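Local coordinates for arginine 3rd transport system periplasmic binding protein (Legionella pneumophila subsp. pneumophila str. Philadelphia 1, PDB 3KZG) that probably binds arginine in the periplasm and delivers it to a membrane transporter for uptake, at residues Glu48-Asp53 with Asn61-Leu66; Ile82-Tyr87 with Lys210-Met215; Leu5-Ser10 with Ala43-Glu48. All coordinates share one frame; numbering follows the deposited sequence.

Contact 1: residues Glu48-Asp53 with Asn61-Leu66; sequences EAYIFD and NREVDL
The phenol oxygen of Tyr-50 is the polar centre of the contact, with a carboxylate oxygen from each segment beside it. Glu-63 OE1 lies 3.4 Å from Tyr-50 OH, near the ring plane at its edge, and the hydrogen bond is weak; Glu-48 OE1 approaches the same Tyr-50 OH to 3.1 Å. The Glu-63 carboxylate stands 80° to the ring, almost upright against it. Its chain runs extended beyond CG (chi2 -178°), which carries OE1 up to the phenol while CB also rests on OH. Val-64 adds the apolar part: CG1 packs 3.8 Å from Tyr-50 CE2, the valine and the tyrosine lying alongside but running opposite ways. Glu-48 OE1 and Glu-63 OE1 stay 5.6 Å apart, and the phenol between them may ease the proximity of two like charges. Tyr-50 also rests on Leu-55 and Ala-58 of helix 55-60. That helix ends in a Schellman motif with Arg-62, at positive phi, as its C-prime residue. Strand 44-50, helix 55-60 and strand 66-67, both strands parallel to strand 4-13, form a beta-alpha-beta crossover typical of the periplasmic binding protein fold.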
ATOM      1  N   GLU A  48       2.218  18.507 -31.419  1.00 30.35           N
ATOM      2  CA  GLU A  48       2.899  19.349 -32.381  1.00 31.94           C
ATOM      3  C   GLU A  48       4.221  19.776 -31.759  1.00 31.47           C
ATOM      4  O   GLU A  48       4.247  20.543 -30.794  1.00 30.73           O
ATOM      5  CB  GLU A  48       2.036  20.563 -32.728  1.00 35.18           C
ATOM      6  CG  GLU A  48       2.534  21.340 -33.928  1.00 40.14           C
ATOM      7  CD  GLU A  48       1.410  21.744 -34.852  1.00 43.14           C
ATOM      8  OE1 GLU A  48       0.560  22.566 -34.439  1.00 44.48           O
ATOM      9  OE2 GLU A  48       1.372  21.231 -35.992  1.00 44.89           O
ATOM     10  N   ALA A  49       5.315  19.267 -32.317  1.00 30.85           N
ATOM     11  CA  ALA A  49       6.655  19.559 -31.816  1.00 29.60           C
ATOM     12  C   ALA A  49       7.275  20.838 -32.364  1.00 29.70           C
ATOM     13  O   ALA A  49       7.294  21.069 -33.571  1.00 30.23           O
ATOM     14  CB  ALA A  49       7.574  18.378 -32.101  1.00 29.97           C
ATOM     15  N   TYR A  50       7.794  21.656 -31.458  1.00 27.85           N
ATOM     16  CA  TYR A  50       8.438  22.913 -31.805  1.00 28.60           C
ATOM     17  C   TYR A  50       9.764  22.916 -31.086  1.00 27.54           C
ATOM     18  O   TYR A  50       9.985  22.106 -30.193  1.00 28.49           O
ATOM     19  CB  TYR A  50       7.639  24.104 -31.274  1.00 30.26           C
ATOM     20  CG  TYR A  50       6.258  24.264 -31.845  1.00 33.03           C
ATOM     21  CD1 TYR A  50       6.009  25.181 -32.863  1.00 33.10           C
ATOM     22  CD2 TYR A  50       5.190  23.514 -31.353  1.00 32.67           C
ATOM     23  CE1 TYR A  50       4.732  25.351 -33.377  1.00 34.25           C
ATOM     24  CE2 TYR A  50       3.909  23.676 -31.863  1.00 34.27           C
ATOM     25  CZ  TYR A  50       3.688  24.596 -32.874  1.00 34.67           C
ATOM     26  OH  TYR A  50       2.426  24.762 -33.386  1.00 36.29           O
ATOM     27  N   ILE A  51      10.650  23.821 -31.475  1.00 27.03           N
ATOM     28  CA  ILE A  51      11.911  23.950 -30.775  1.00 26.75           C
ATOM     29  C   ILE A  51      11.440  24.605 -29.475  1.00 26.00           C
ATOM     30  O   ILE A  51      10.652  25.551 -29.511  1.00 25.03           O
ATOM     31  CB  ILE A  51      12.872  24.885 -31.526  1.00 27.52           C
ATOM     32  CG1 ILE A  51      13.316  24.227 -32.832  1.00 28.56           C
ATOM     33  CG2 ILE A  51      14.076  25.211 -30.658  1.00 26.25           C
ATOM     34  CD1 ILE A  51      14.284  25.066 -33.632  1.00 29.35           C
ATOM     35  N   PHE A  52      11.906  24.096 -28.339  1.00 24.60           N
ATOM     36  CA  PHE A  52      11.498  24.604 -27.027  1.00 23.84           C
ATOM     37  C   PHE A  52      11.107  26.087 -26.950  1.00 25.08           C
ATOM     38  O   PHE A  52       9.982  26.420 -26.567  1.00 23.86           O
ATOM     39  CB  PHE A  52      12.589  24.325 -25.985  1.00 22.48           C
ATOM     40  CG  PHE A  52      12.170  24.645 -24.573  1.00 21.18           C
ATOM     41  CD1 PHE A  52      11.280  23.815 -23.893  1.00 22.55           C
ATOM     42  CD2 PHE A  52      12.622  25.799 -23.943  1.00 21.61           C
ATOM     43  CE1 PHE A  52      10.842  24.132 -22.605  1.00 21.04           C
ATOM     44  CE2 PHE A  52      12.191  26.131 -22.656  1.00 22.05           C
ATOM     45  CZ  PHE A  52      11.297  25.293 -21.985  1.00 23.18           C
ATOM     46  N   ASP A  53      12.034  26.975 -27.304  1.00 25.57           N
ATOM     47  CA  ASP A  53      11.774  28.411 -27.234  1.00 27.76           C
ATOM     48  C   ASP A  53      10.587  28.907 -28.072  1.00 27.06           C
ATOM     49  O   ASP A  53      10.001  29.941 -27.759  1.00 26.35           O
ATOM     50  CB  ASP A  53      13.027  29.190 -27.633  1.00 31.99           C
ATOM     51  CG  ASP A  53      13.010  30.611 -27.112  1.00 35.39           C
ATOM     52  OD1 ASP A  53      13.759  31.456 -27.647  1.00 37.62           O
ATOM     53  OD2 ASP A  53      12.250  30.876 -26.155  1.00 37.21           O
ATOM     54  N   ASN A  61      -0.308  32.285 -29.962  1.00 34.24           N
ATOM     55  CA  ASN A  61      -0.971  32.445 -31.256  1.00 34.83           C
ATOM     56  C   ASN A  61      -2.058  31.395 -31.478  1.00 35.05           C
ATOM     57  O   ASN A  61      -2.642  31.310 -32.560  1.00 34.61           O
ATOM     58  CB  ASN A  61       0.050  32.371 -32.403  1.00 37.06           C
ATOM     59  CG  ASN A  61       1.127  33.445 -32.309  1.00 37.87           C
ATOM     60  OD1 ASN A  61       0.849  34.592 -31.961  1.00 38.98           O
ATOM     61  ND2 ASN A  61       2.360  33.076 -32.638  1.00 39.12           N
ATOM     62  N   ARG A  62      -2.324  30.595 -30.450  1.00 32.94           N
ATOM     63  CA  ARG A  62      -3.342  29.558 -30.529  1.00 30.94           C
ATOM     64  C   ARG A  62      -3.060  28.498 -31.587  1.00 30.60           C
ATOM     65  O   ARG A  62      -3.988  27.876 -32.113  1.00 30.85           O
ATOM     66  CB  ARG A  62      -4.721  30.181 -30.776  1.00 32.46           C
ATOM     67  CG  ARG A  62      -5.440  30.663 -29.511  1.00 31.82           C
ATOM     68  CD  ARG A  62      -4.678  31.763 -28.771  1.00 29.64           C
ATOM     69  NE  ARG A  62      -5.448  32.247 -27.625  1.00 27.92           N
ATOM     70  CZ  ARG A  62      -5.004  33.127 -26.731  1.00 27.55           C
ATOM     71  NH1 ARG A  62      -3.787  33.635 -26.838  1.00 27.29           N
ATOM     72  NH2 ARG A  62      -5.782  33.494 -25.723  1.00 24.64           N
ATOM     73  N   GLU A  63      -1.782  28.295 -31.903  1.00 29.62           N
ATOM     74  CA  GLU A  63      -1.397  27.274 -32.874  1.00 28.97           C
ATOM     75  C   GLU A  63      -1.673  25.925 -32.209  1.00 27.67           C
ATOM     76  O   GLU A  63      -1.881  24.908 -32.874  1.00 26.99           O
ATOM     77  CB  GLU A  63       0.096  27.380 -33.211  1.00 30.77           C
ATOM     78  CG  GLU A  63       0.506  28.666 -33.916  1.00 34.07           C
ATOM     79  CD  GLU A  63       1.989  28.693 -34.259  1.00 35.33           C
ATOM     80  OE1 GLU A  63       2.461  27.758 -34.940  1.00 36.73           O
ATOM     81  OE2 GLU A  63       2.682  29.647 -33.853  1.00 35.87           O
ATOM     82  N   VAL A  64      -1.663  25.940 -30.880  1.00 26.00           N
ATOM     83  CA  VAL A  64      -1.918  24.753 -30.076  1.00 23.49           C
ATOM     84  C   VAL A  64      -2.802  25.134 -28.893  1.00 22.59           C
ATOM     85  O   VAL A  64      -2.809  26.283 -28.454  1.00 21.39           O
ATOM     86  CB  VAL A  64      -0.615  24.151 -29.538  1.00 21.16           C
ATOM     87  CG1 VAL A  64       0.273  23.734 -30.700  1.00 22.72           C
ATOM     88  CG2 VAL A  64       0.095  25.160 -28.656  1.00 18.50           C
ATOM     89  N   ASP A  65      -3.543  24.164 -28.372  1.00 23.28           N
ATOM     90  CA  ASP A  65      -4.433  24.421 -27.243  1.00 24.37           C
ATOM     91  C   ASP A  65      -3.703  24.426 -25.909  1.00 23.54           C
ATOM     92  O   ASP A  65      -4.023  25.210 -25.014  1.00 24.48           O
ATOM     93  CB  ASP A  65      -5.535  23.366 -27.213  1.00 24.42           C
ATOM     94  CG  ASP A  65      -6.369  23.379 -28.461  1.00 25.06           C
ATOM     95  OD1 ASP A  65      -6.907  24.458 -28.781  1.00 25.73           O
ATOM     96  OD2 ASP A  65      -6.488  22.324 -29.121  1.00 25.55           O
ATOM     97  N   LEU A  66      -2.718  23.546 -25.788  1.00 23.11           N
ATOM     98  CA  LEU A  66      -1.946  23.416 -24.562  1.00 22.09           C
ATOM     99  C   LEU A  66      -0.486  23.131 -24.879  1.00 21.02           C
ATOM    100  O   LEU A  66      -0.136  22.821 -26.016  1.00 22.50           O
ATOM    101  CB  LEU A  66      -2.507  22.264 -23.723  1.00 20.20           C
ATOM    102  CG  LEU A  66      -3.966  22.371 -23.285  1.00 20.01           C
ATOM    103  CD1 LEU A  66      -4.447  21.026 -22.771  1.00 21.90           C
ATOM    104  CD2 LEU A  66      -4.102  23.454 -22.220  1.00 18.13           C
TER

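Contact 2: residues Ile82-Tyr87 with Lys210-Met215; sequences IFSLPY and KILLEM
With CG of Leu-85 opposite its carbonyl carbon (chi1 -59°) and CG of Leu-212 placed likewise (chi1 -75°), these two side chains are directed at each other's segment, while the end of Leu-213 swings in to meet Leu-85. They join the two separated parts of one lobe of a bilobal periplasmic binding protein: the residues after short strand 82-83 lead toward strand 91-97 of the other sheet, and helix 202-217 follows the chain's return along strand 180-188.

The chemistry across the contact is apolar. Leu-212 carries most of the packing, its CD1 4.1 Å from Leu-85 CB and equally near Ser-84 OG, while its second methyl, CD2, reaches Tyr-87 CB at 4.4 Å. Leu-85 in turn sends CD1 to Leu-213 CG, 3.9 Å away, and these two side chains cross at about a right angle. Tyr-87 contributes only the root of its side chain here; its ring leads off toward Leu-33 of helix 29-40.

Polar links tie the loop to its surroundings: Leu-85 N bonds to Asn-209 OD1, about one turn before Leu-212 on the helix, and Ser-84 OG is bonded by Ile-195 N. The outer side faces a second subunit, where Pro-86 of that subunit packs on Leu-85 and Leu-213. Ser-84 OG also donates to Leu-85 O at 2.9 Å, from 40° above the carbonyl plane, and Leu-212 CD1 lies 3.5 Å from this same Leu-85 O.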
ATOM      1  N   ILE A  82      -1.088  30.641 -17.805  1.00 23.01           N
ATOM      2  CA  ILE A  82      -1.582  30.011 -16.600  1.00 23.13           C
ATOM      3  C   ILE A  82      -1.100  28.569 -16.661  1.00 21.96           C
ATOM      4  O   ILE A  82      -0.842  28.027 -17.749  1.00 22.10           O
ATOM      5  CB  ILE A  82      -3.127  30.067 -16.483  1.00 22.24           C
ATOM      6  CG1 ILE A  82      -3.784  29.438 -17.714  1.00 23.79           C
ATOM      7  CG2 ILE A  82      -3.567  31.515 -16.293  1.00 23.53           C
ATOM      8  CD1 ILE A  82      -5.297  29.351 -17.621  1.00 21.33           C
ATOM      9  N   PHE A  83      -0.963  27.959 -15.489  1.00 19.62           N
ATOM     10  CA  PHE A  83      -0.482  26.591 -15.387  1.00 17.21           C
ATOM     11  C   PHE A  83      -1.479  25.670 -14.695  1.00 16.57           C
ATOM     12  O   PHE A  83      -2.334  26.114 -13.929  1.00 16.21           O
ATOM     13  CB  PHE A  83       0.831  26.577 -14.606  1.00 16.42           C
ATOM     14  CG  PHE A  83       1.970  27.239 -15.325  1.00 14.80           C
ATOM     15  CD1 PHE A  83       2.715  26.538 -16.267  1.00 16.44           C
ATOM     16  CD2 PHE A  83       2.307  28.561 -15.052  1.00 14.85           C
ATOM     17  CE1 PHE A  83       3.787  27.145 -16.924  1.00 17.81           C
ATOM     18  CE2 PHE A  83       3.373  29.175 -15.703  1.00 18.15           C
ATOM     19  CZ  PHE A  83       4.116  28.464 -16.642  1.00 17.43           C
ATOM     20  N   SER A  84      -1.367  24.381 -14.979  1.00 13.37           N
ATOM     21  CA  SER A  84      -2.222  23.400 -14.343  1.00 12.76           C
ATOM     22  C   SER A  84      -1.489  23.078 -13.053  1.00 12.22           C
ATOM     23  O   SER A  84      -0.442  23.662 -12.760  1.00 12.66           O
ATOM     24  CB  SER A  84      -2.289  22.128 -15.180  1.00 12.61           C
ATOM     25  OG  SER A  84      -1.016  21.506 -15.195  1.00 12.40           O
ATOM     26  N   LEU A  85      -2.030  22.147 -12.279  1.00 12.26           N
ATOM     27  CA  LEU A  85      -1.340  21.737 -11.068  1.00 12.79           C
ATOM     28  C   LEU A  85      -0.045  21.105 -11.577  1.00 12.72           C
ATOM     29  O   LEU A  85      -0.026  20.492 -12.650  1.00 13.75           O
ATOM     30  CB  LEU A  85      -2.156  20.682 -10.318  1.00 13.46           C
ATOM     31  CG  LEU A  85      -3.570  21.086  -9.888  1.00 14.86           C
ATOM     32  CD1 LEU A  85      -4.286  19.886  -9.268  1.00 13.56           C
ATOM     33  CD2 LEU A  85      -3.486  22.241  -8.908  1.00 12.55           C
ATOM     34  N   PRO A  86       1.058  21.267 -10.840  1.00 11.99           N
ATOM     35  CA  PRO A  86       2.301  20.654 -11.318  1.00 12.16           C
ATOM     36  C   PRO A  86       2.126  19.139 -11.247  1.00 13.01           C
ATOM     37  O   PRO A  86       1.437  18.639 -10.354  1.00 14.51           O
ATOM     38  CB  PRO A  86       3.344  21.177 -10.334  1.00  9.43           C
ATOM     39  CG  PRO A  86       2.550  21.328  -9.058  1.00 12.22           C
ATOM     40  CD  PRO A  86       1.245  21.920  -9.532  1.00 11.83           C
ATOM     41  N   TYR A  87       2.713  18.411 -12.193  1.00 12.95           N
ATOM     42  CA  TYR A  87       2.598  16.953 -12.200  1.00 13.46           C
ATOM     43  C   TYR A  87       3.905  16.311 -11.789  1.00 14.33           C
ATOM     44  O   TYR A  87       4.029  15.088 -11.783  1.00 15.84           O
ATOM     45  CB  TYR A  87       2.208  16.438 -13.592  1.00 14.46           C
ATOM     46  CG  TYR A  87       3.115  16.886 -14.730  1.00 15.06           C
ATOM     47  CD1 TYR A  87       4.352  16.278 -14.962  1.00 15.58           C
ATOM     48  CD2 TYR A  87       2.713  17.904 -15.595  1.00 16.00           C
ATOM     49  CE1 TYR A  87       5.165  16.681 -16.043  1.00 15.53           C
ATOM     50  CE2 TYR A  87       3.513  18.308 -16.664  1.00 13.13           C
ATOM     51  CZ  TYR A  87       4.727  17.701 -16.887  1.00 14.47           C
ATOM     52  OH  TYR A  87       5.502  18.118 -17.958  1.00 13.78           O
ATOM     53  N   LYS A 210      -8.620  18.472 -12.094  1.00 13.25           N
ATOM     54  CA  LYS A 210      -9.420  17.414 -11.501  1.00 15.25           C
ATOM     55  C   LYS A 210      -8.909  16.061 -11.984  1.00 14.57           C
ATOM     56  O   LYS A 210      -8.758  15.138 -11.185  1.00 13.11           O
ATOM     57  CB  LYS A 210     -10.904  17.579 -11.854  1.00 19.42           C
ATOM     58  CG  LYS A 210     -11.545  18.787 -11.186  1.00 25.24           C
ATOM     59  CD  LYS A 210     -13.072  18.689 -11.107  1.00 28.79           C
ATOM     60  CE  LYS A 210     -13.731  18.788 -12.474  1.00 31.45           C
ATOM     61  NZ  LYS A 210     -15.212  18.936 -12.360  1.00 32.00           N
ATOM     62  N   ILE A 211      -8.623  15.957 -13.283  1.00 14.71           N
ATOM     63  CA  ILE A 211      -8.116  14.718 -13.871  1.00 13.82           C
ATOM     64  C   ILE A 211      -6.795  14.304 -13.222  1.00 14.11           C
ATOM     65  O   ILE A 211      -6.579  13.125 -12.936  1.00 13.31           O
ATOM     66  CB  ILE A 211      -7.873  14.858 -15.406  1.00 16.57           C
ATOM     67  CG1 ILE A 211      -9.198  15.049 -16.146  1.00 17.92           C
ATOM     68  CG2 ILE A 211      -7.171  13.615 -15.947  1.00 15.38           C
ATOM     69  CD1 ILE A 211     -10.181  13.918 -15.937  1.00 19.83           C
ATOM     70  N   LEU A 212      -5.910  15.277 -13.010  1.00 11.53           N
ATOM     71  CA  LEU A 212      -4.614  15.010 -12.389  1.00 13.23           C
ATOM     72  C   LEU A 212      -4.797  14.482 -10.969  1.00 13.06           C
ATOM     73  O   LEU A 212      -4.065  13.596 -10.533  1.00 13.70           O
ATOM     74  CB  LEU A 212      -3.757  16.285 -12.358  1.00 13.42           C
ATOM     75  CG  LEU A 212      -3.120  16.743 -13.679  1.00 13.65           C
ATOM     76  CD1 LEU A 212      -2.468  18.115 -13.484  1.00 16.30           C
ATOM     77  CD2 LEU A 212      -2.081  15.718 -14.129  1.00 15.42           C
ATOM     78  N   LEU A 213      -5.771  15.037 -10.251  1.00 12.12           N
ATOM     79  CA  LEU A 213      -6.048  14.595  -8.893  1.00 11.40           C
ATOM     80  C   LEU A 213      -6.602  13.164  -8.899  1.00 12.43           C
ATOM     81  O   LEU A 213      -6.214  12.344  -8.071  1.00 12.74           O
ATOM     82  CB  LEU A 213      -7.032  15.555  -8.216  1.00  9.26           C
ATOM     83  CG  LEU A 213      -6.451  16.943  -7.898  1.00 13.39           C
ATOM     84  CD1 LEU A 213      -7.533  17.881  -7.390  1.00 10.04           C
ATOM     85  CD2 LEU A 213      -5.336  16.789  -6.867  1.00 12.18           C
ATOM     86  N   GLU A 214      -7.485  12.859  -9.849  1.00 12.80           N
ATOM     87  CA  GLU A 214      -8.070  11.522  -9.939  1.00 13.72           C
ATOM     88  C   GLU A 214      -7.030  10.487 -10.362  1.00 14.35           C
ATOM     89  O   GLU A 214      -7.142   9.312 -10.015  1.00 17.76           O
ATOM     90  CB  GLU A 214      -9.244  11.545 -10.922  1.00 18.57           C
ATOM     91  CG  GLU A 214     -10.196  12.698 -10.635  1.00 20.23           C
ATOM     92  CD  GLU A 214     -11.307  12.842 -11.648  1.00 21.72           C
ATOM     93  OE1 GLU A 214     -11.033  12.733 -12.859  1.00 21.77           O
ATOM     94  OE2 GLU A 214     -12.456  13.086 -11.225  1.00 24.92           O
HETATM   95  N   MSE A 215      -6.018  10.911 -11.113  1.00 12.43           N
HETATM   96  CA  MSE A 215      -4.961   9.987 -11.531  1.00 14.33           C
HETATM   97  C   MSE A 215      -4.026   9.696 -10.359  1.00 13.70           C
HETATM   98  O   MSE A 215      -3.466   8.605 -10.243  1.00 14.09           O
HETATM   99  CB  MSE A 215      -4.136  10.579 -12.683  1.00 15.74           C
HETATM  100  CG  MSE A 215      -4.786  10.486 -14.055  1.00 20.10           C
HETATM  101 SE   MSE A 215      -3.706  11.321 -15.363  1.00 32.46          SE
HETATM  102  CE  MSE A 215      -2.332   9.945 -15.494  1.00 25.51           C
TER

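Contact 3: residues Leu5-Ser10 with Ala43-Glu48; sequences LTIGTS and ATCTFE
Two neighbouring parallel strands of the mixed sheet meet here, the beta strands of a beta-alpha-beta unit whose connection carries helix 29-40. Leu-5, Thr-6, Ile-7 and Gly-8 pair in turn with Cys-45, Thr-46, Phe-47 and Glu-48, and the strand directions differ by 34°, a twisted parallel pair. The ladder starts with Leu-5 N to Thr-44 O at 3.0 Å, passes through Ile-7 N to Thr-46 O at 2.8 Å and Glu-48 N to Ile-7 O at 2.7 Å, and closes with Thr-9 N on Glu-48 O.

Leu-5 O is gripped twice by one residue. Thr-46 N bonds to it within the ladder, and Thr-46 OG1 adds a 2.9 Å bond to Leu-5 O, its hydroxyl tilted 30° from the carbonyl plane. A chi1 of 57° sets this hydroxyl between its own backbone N and carbonyl carbon, turned back toward the neighbouring strand. On the same face Thr-6 points its CG2 methyl at Glu-48 OE1.

The other face is mainly apolar. Ile-7 CD1 meets Cys-45 SG at 3.6 Å, and Ile-7 CB lies 4.0 Å from Phe-47 CD1. Cys-45 SG also sits over one face of the Phe-47 ring, 3.4 Å above its plane and offset toward the rim, so sulfur, ring and isoleucine make one packed cluster.

Helix 29-40 covers this cluster, with Met-34 on Ile-7, Cys-38 on Cys-45 and Ile-31 on Phe-47. Along its other edge strand 4-13 bonds to Asp-65, Leu-66 and Ile-68, which places it between strands 44-50 and 66-67.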
ATOM      1  N   LEU A   5      -7.867  17.895 -29.067  1.00 37.21           N
ATOM      2  CA  LEU A   5      -6.898  18.890 -28.637  1.00 34.37           C
ATOM      3  C   LEU A   5      -5.579  18.786 -29.389  1.00 33.40           C
ATOM      4  O   LEU A   5      -5.181  17.710 -29.832  1.00 33.59           O
ATOM      5  CB  LEU A   5      -6.636  18.749 -27.135  1.00 33.86           C
ATOM      6  CG  LEU A   5      -7.829  18.926 -26.190  1.00 32.98           C
ATOM      7  CD1 LEU A   5      -7.409  18.592 -24.762  1.00 32.36           C
ATOM      8  CD2 LEU A   5      -8.348  20.354 -26.279  1.00 32.11           C
ATOM      9  N   THR A   6      -4.912  19.928 -29.525  1.00 31.28           N
ATOM     10  CA  THR A   6      -3.622  20.012 -30.192  1.00 30.59           C
ATOM     11  C   THR A   6      -2.619  20.472 -29.139  1.00 29.48           C
ATOM     12  O   THR A   6      -2.683  21.606 -28.663  1.00 28.96           O
ATOM     13  CB  THR A   6      -3.667  21.032 -31.358  1.00 31.72           C
ATOM     14  OG1 THR A   6      -4.569  20.558 -32.370  1.00 31.43           O
ATOM     15  CG2 THR A   6      -2.281  21.227 -31.961  1.00 31.15           C
ATOM     16  N   ILE A   7      -1.700  19.586 -28.769  1.00 28.17           N
ATOM     17  CA  ILE A   7      -0.709  19.915 -27.756  1.00 26.40           C
ATOM     18  C   ILE A   7       0.684  20.128 -28.330  1.00 24.58           C
ATOM     19  O   ILE A   7       1.195  19.305 -29.081  1.00 22.87           O
ATOM     20  CB  ILE A   7      -0.607  18.808 -26.675  1.00 28.46           C
ATOM     21  CG1 ILE A   7      -1.979  18.536 -26.056  1.00 28.64           C
ATOM     22  CG2 ILE A   7       0.372  19.235 -25.588  1.00 27.77           C
ATOM     23  CD1 ILE A   7      -2.884  17.703 -26.921  1.00 32.06           C
ATOM     24  N   GLY A   8       1.293  21.246 -27.961  1.00 24.53           N
ATOM     25  CA  GLY A   8       2.635  21.533 -28.419  1.00 25.79           C
ATOM     26  C   GLY A   8       3.621  20.991 -27.401  1.00 25.33           C
ATOM     27  O   GLY A   8       3.394  21.103 -26.196  1.00 23.55           O
ATOM     28  N   THR A   9       4.701  20.385 -27.886  1.00 25.49           N
ATOM     29  CA  THR A   9       5.744  19.831 -27.023  1.00 26.12           C
ATOM     30  C   THR A   9       7.071  20.072 -27.734  1.00 27.06           C
ATOM     31  O   THR A   9       7.088  20.276 -28.946  1.00 29.78           O
ATOM     32  CB  THR A   9       5.541  18.317 -26.801  1.00 26.18           C
ATOM     33  OG1 THR A   9       6.501  17.838 -25.849  1.00 25.25           O
ATOM     34  CG2 THR A   9       5.701  17.557 -28.109  1.00 27.17           C
ATOM     35  N   SER A  10       8.181  20.065 -27.000  1.00 25.01           N
ATOM     36  CA  SER A  10       9.473  20.313 -27.633  1.00 22.97           C
ATOM     37  C   SER A  10       9.892  19.149 -28.518  1.00 22.19           C
ATOM     38  O   SER A  10       9.275  18.082 -28.495  1.00 20.41           O
ATOM     39  CB  SER A  10      10.554  20.583 -26.584  1.00 22.34           C
ATOM     40  OG  SER A  10      10.841  19.421 -25.840  1.00 24.26           O
ATOM     41  N   ALA A  43     -11.227  13.401 -25.103  1.00 36.69           N
ATOM     42  CA  ALA A  43     -10.791  14.108 -26.296  1.00 36.97           C
ATOM     43  C   ALA A  43      -9.577  13.436 -26.931  1.00 37.02           C
ATOM     44  O   ALA A  43      -8.671  12.976 -26.234  1.00 37.99           O
ATOM     45  CB  ALA A  43     -10.457  15.552 -25.950  1.00 35.63           C
ATOM     46  N   THR A  44      -9.565  13.376 -28.259  1.00 36.35           N
ATOM     47  CA  THR A  44      -8.443  12.786 -28.972  1.00 35.36           C
ATOM     48  C   THR A  44      -7.252  13.721 -28.805  1.00 34.46           C
ATOM     49  O   THR A  44      -7.420  14.932 -28.655  1.00 34.95           O
ATOM     50  CB  THR A  44      -8.764  12.592 -30.467  1.00 36.10           C
ATOM     51  OG1 THR A  44      -9.231  13.826 -31.026  1.00 36.57           O
ATOM     52  CG2 THR A  44      -9.832  11.522 -30.644  1.00 36.29           C
ATOM     53  N   CYS A  45      -6.052  13.154 -28.829  1.00 33.67           N
ATOM     54  CA  CYS A  45      -4.828  13.923 -28.637  1.00 34.12           C
ATOM     55  C   CYS A  45      -3.892  13.943 -29.843  1.00 33.58           C
ATOM     56  O   CYS A  45      -3.542  12.898 -30.385  1.00 34.70           O
ATOM     57  CB  CYS A  45      -4.078  13.363 -27.423  1.00 34.34           C
ATOM     58  SG  CYS A  45      -2.488  14.134 -27.067  1.00 37.79           S
ATOM     59  N   THR A  46      -3.487  15.138 -30.254  1.00 32.18           N
ATOM     60  CA  THR A  46      -2.559  15.289 -31.369  1.00 31.68           C
ATOM     61  C   THR A  46      -1.448  16.235 -30.920  1.00 30.55           C
ATOM     62  O   THR A  46      -1.717  17.324 -30.414  1.00 30.90           O
ATOM     63  CB  THR A  46      -3.266  15.845 -32.625  1.00 32.65           C
ATOM     64  OG1 THR A  46      -3.893  17.094 -32.312  1.00 34.14           O
ATOM     65  CG2 THR A  46      -4.321  14.864 -33.117  1.00 31.42           C
ATOM     66  N   PHE A  47      -0.201  15.803 -31.097  1.00 29.37           N
ATOM     67  CA  PHE A  47       0.965  16.580 -30.686  1.00 27.78           C
ATOM     68  C   PHE A  47       1.614  17.389 -31.795  1.00 28.94           C
ATOM     69  O   PHE A  47       1.593  17.005 -32.957  1.00 30.07           O
ATOM     70  CB  PHE A  47       2.028  15.645 -30.099  1.00 27.32           C
ATOM     71  CG  PHE A  47       1.624  14.989 -28.810  1.00 25.89           C
ATOM     72  CD1 PHE A  47       1.692  15.682 -27.609  1.00 24.12           C
ATOM     73  CD2 PHE A  47       1.176  13.675 -28.799  1.00 25.26           C
ATOM     74  CE1 PHE A  47       1.321  15.073 -26.416  1.00 23.03           C
ATOM     75  CE2 PHE A  47       0.803  13.059 -27.610  1.00 25.34           C
ATOM     76  CZ  PHE A  47       0.877  13.760 -26.420  1.00 23.86           C
ATOM     77  N   GLU A  48       2.218  18.507 -31.419  1.00 30.35           N
ATOM     78  CA  GLU A  48       2.899  19.349 -32.381  1.00 31.94           C
ATOM     79  C   GLU A  48       4.221  19.776 -31.759  1.00 31.47           C
ATOM     80  O   GLU A  48       4.247  20.543 -30.794  1.00 30.73           O
ATOM     81  CB  GLU A  48       2.036  20.563 -32.728  1.00 35.18           C
ATOM     82  CG  GLU A  48       2.534  21.340 -33.928  1.00 40.14           C
ATOM     83  CD  GLU A  48       1.410  21.744 -34.852  1.00 43.14           C
ATOM     84  OE1 GLU A  48       0.560  22.566 -34.439  1.00 44.48           O
ATOM     85  OE2 GLU A  48       1.372  21.231 -35.992  1.00 44.89           O
TER

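In the fold
Contacts 1 and 3 belong to one sheet: they share Glu-48 and strand 44-50, and their centres lie about 9 Å apart. Contact 3 is held by a backbone ladder with a mainly apolar face, whereas contact 1, at the partly exposed end of the helix 55-60 crossover, relies on carboxylates around a phenol and one valine. Backbone links Asp-65 N to Thr-6 O and Leu-66 O to Gly-8 N, probably hydrogen bonds, join them directly. Contact 2 stands apart, with its centre about 17 Å from that of contact 3; it is buried, almost purely leucine packing, brings in a distant part of the sequence, and alone borders a second subunit.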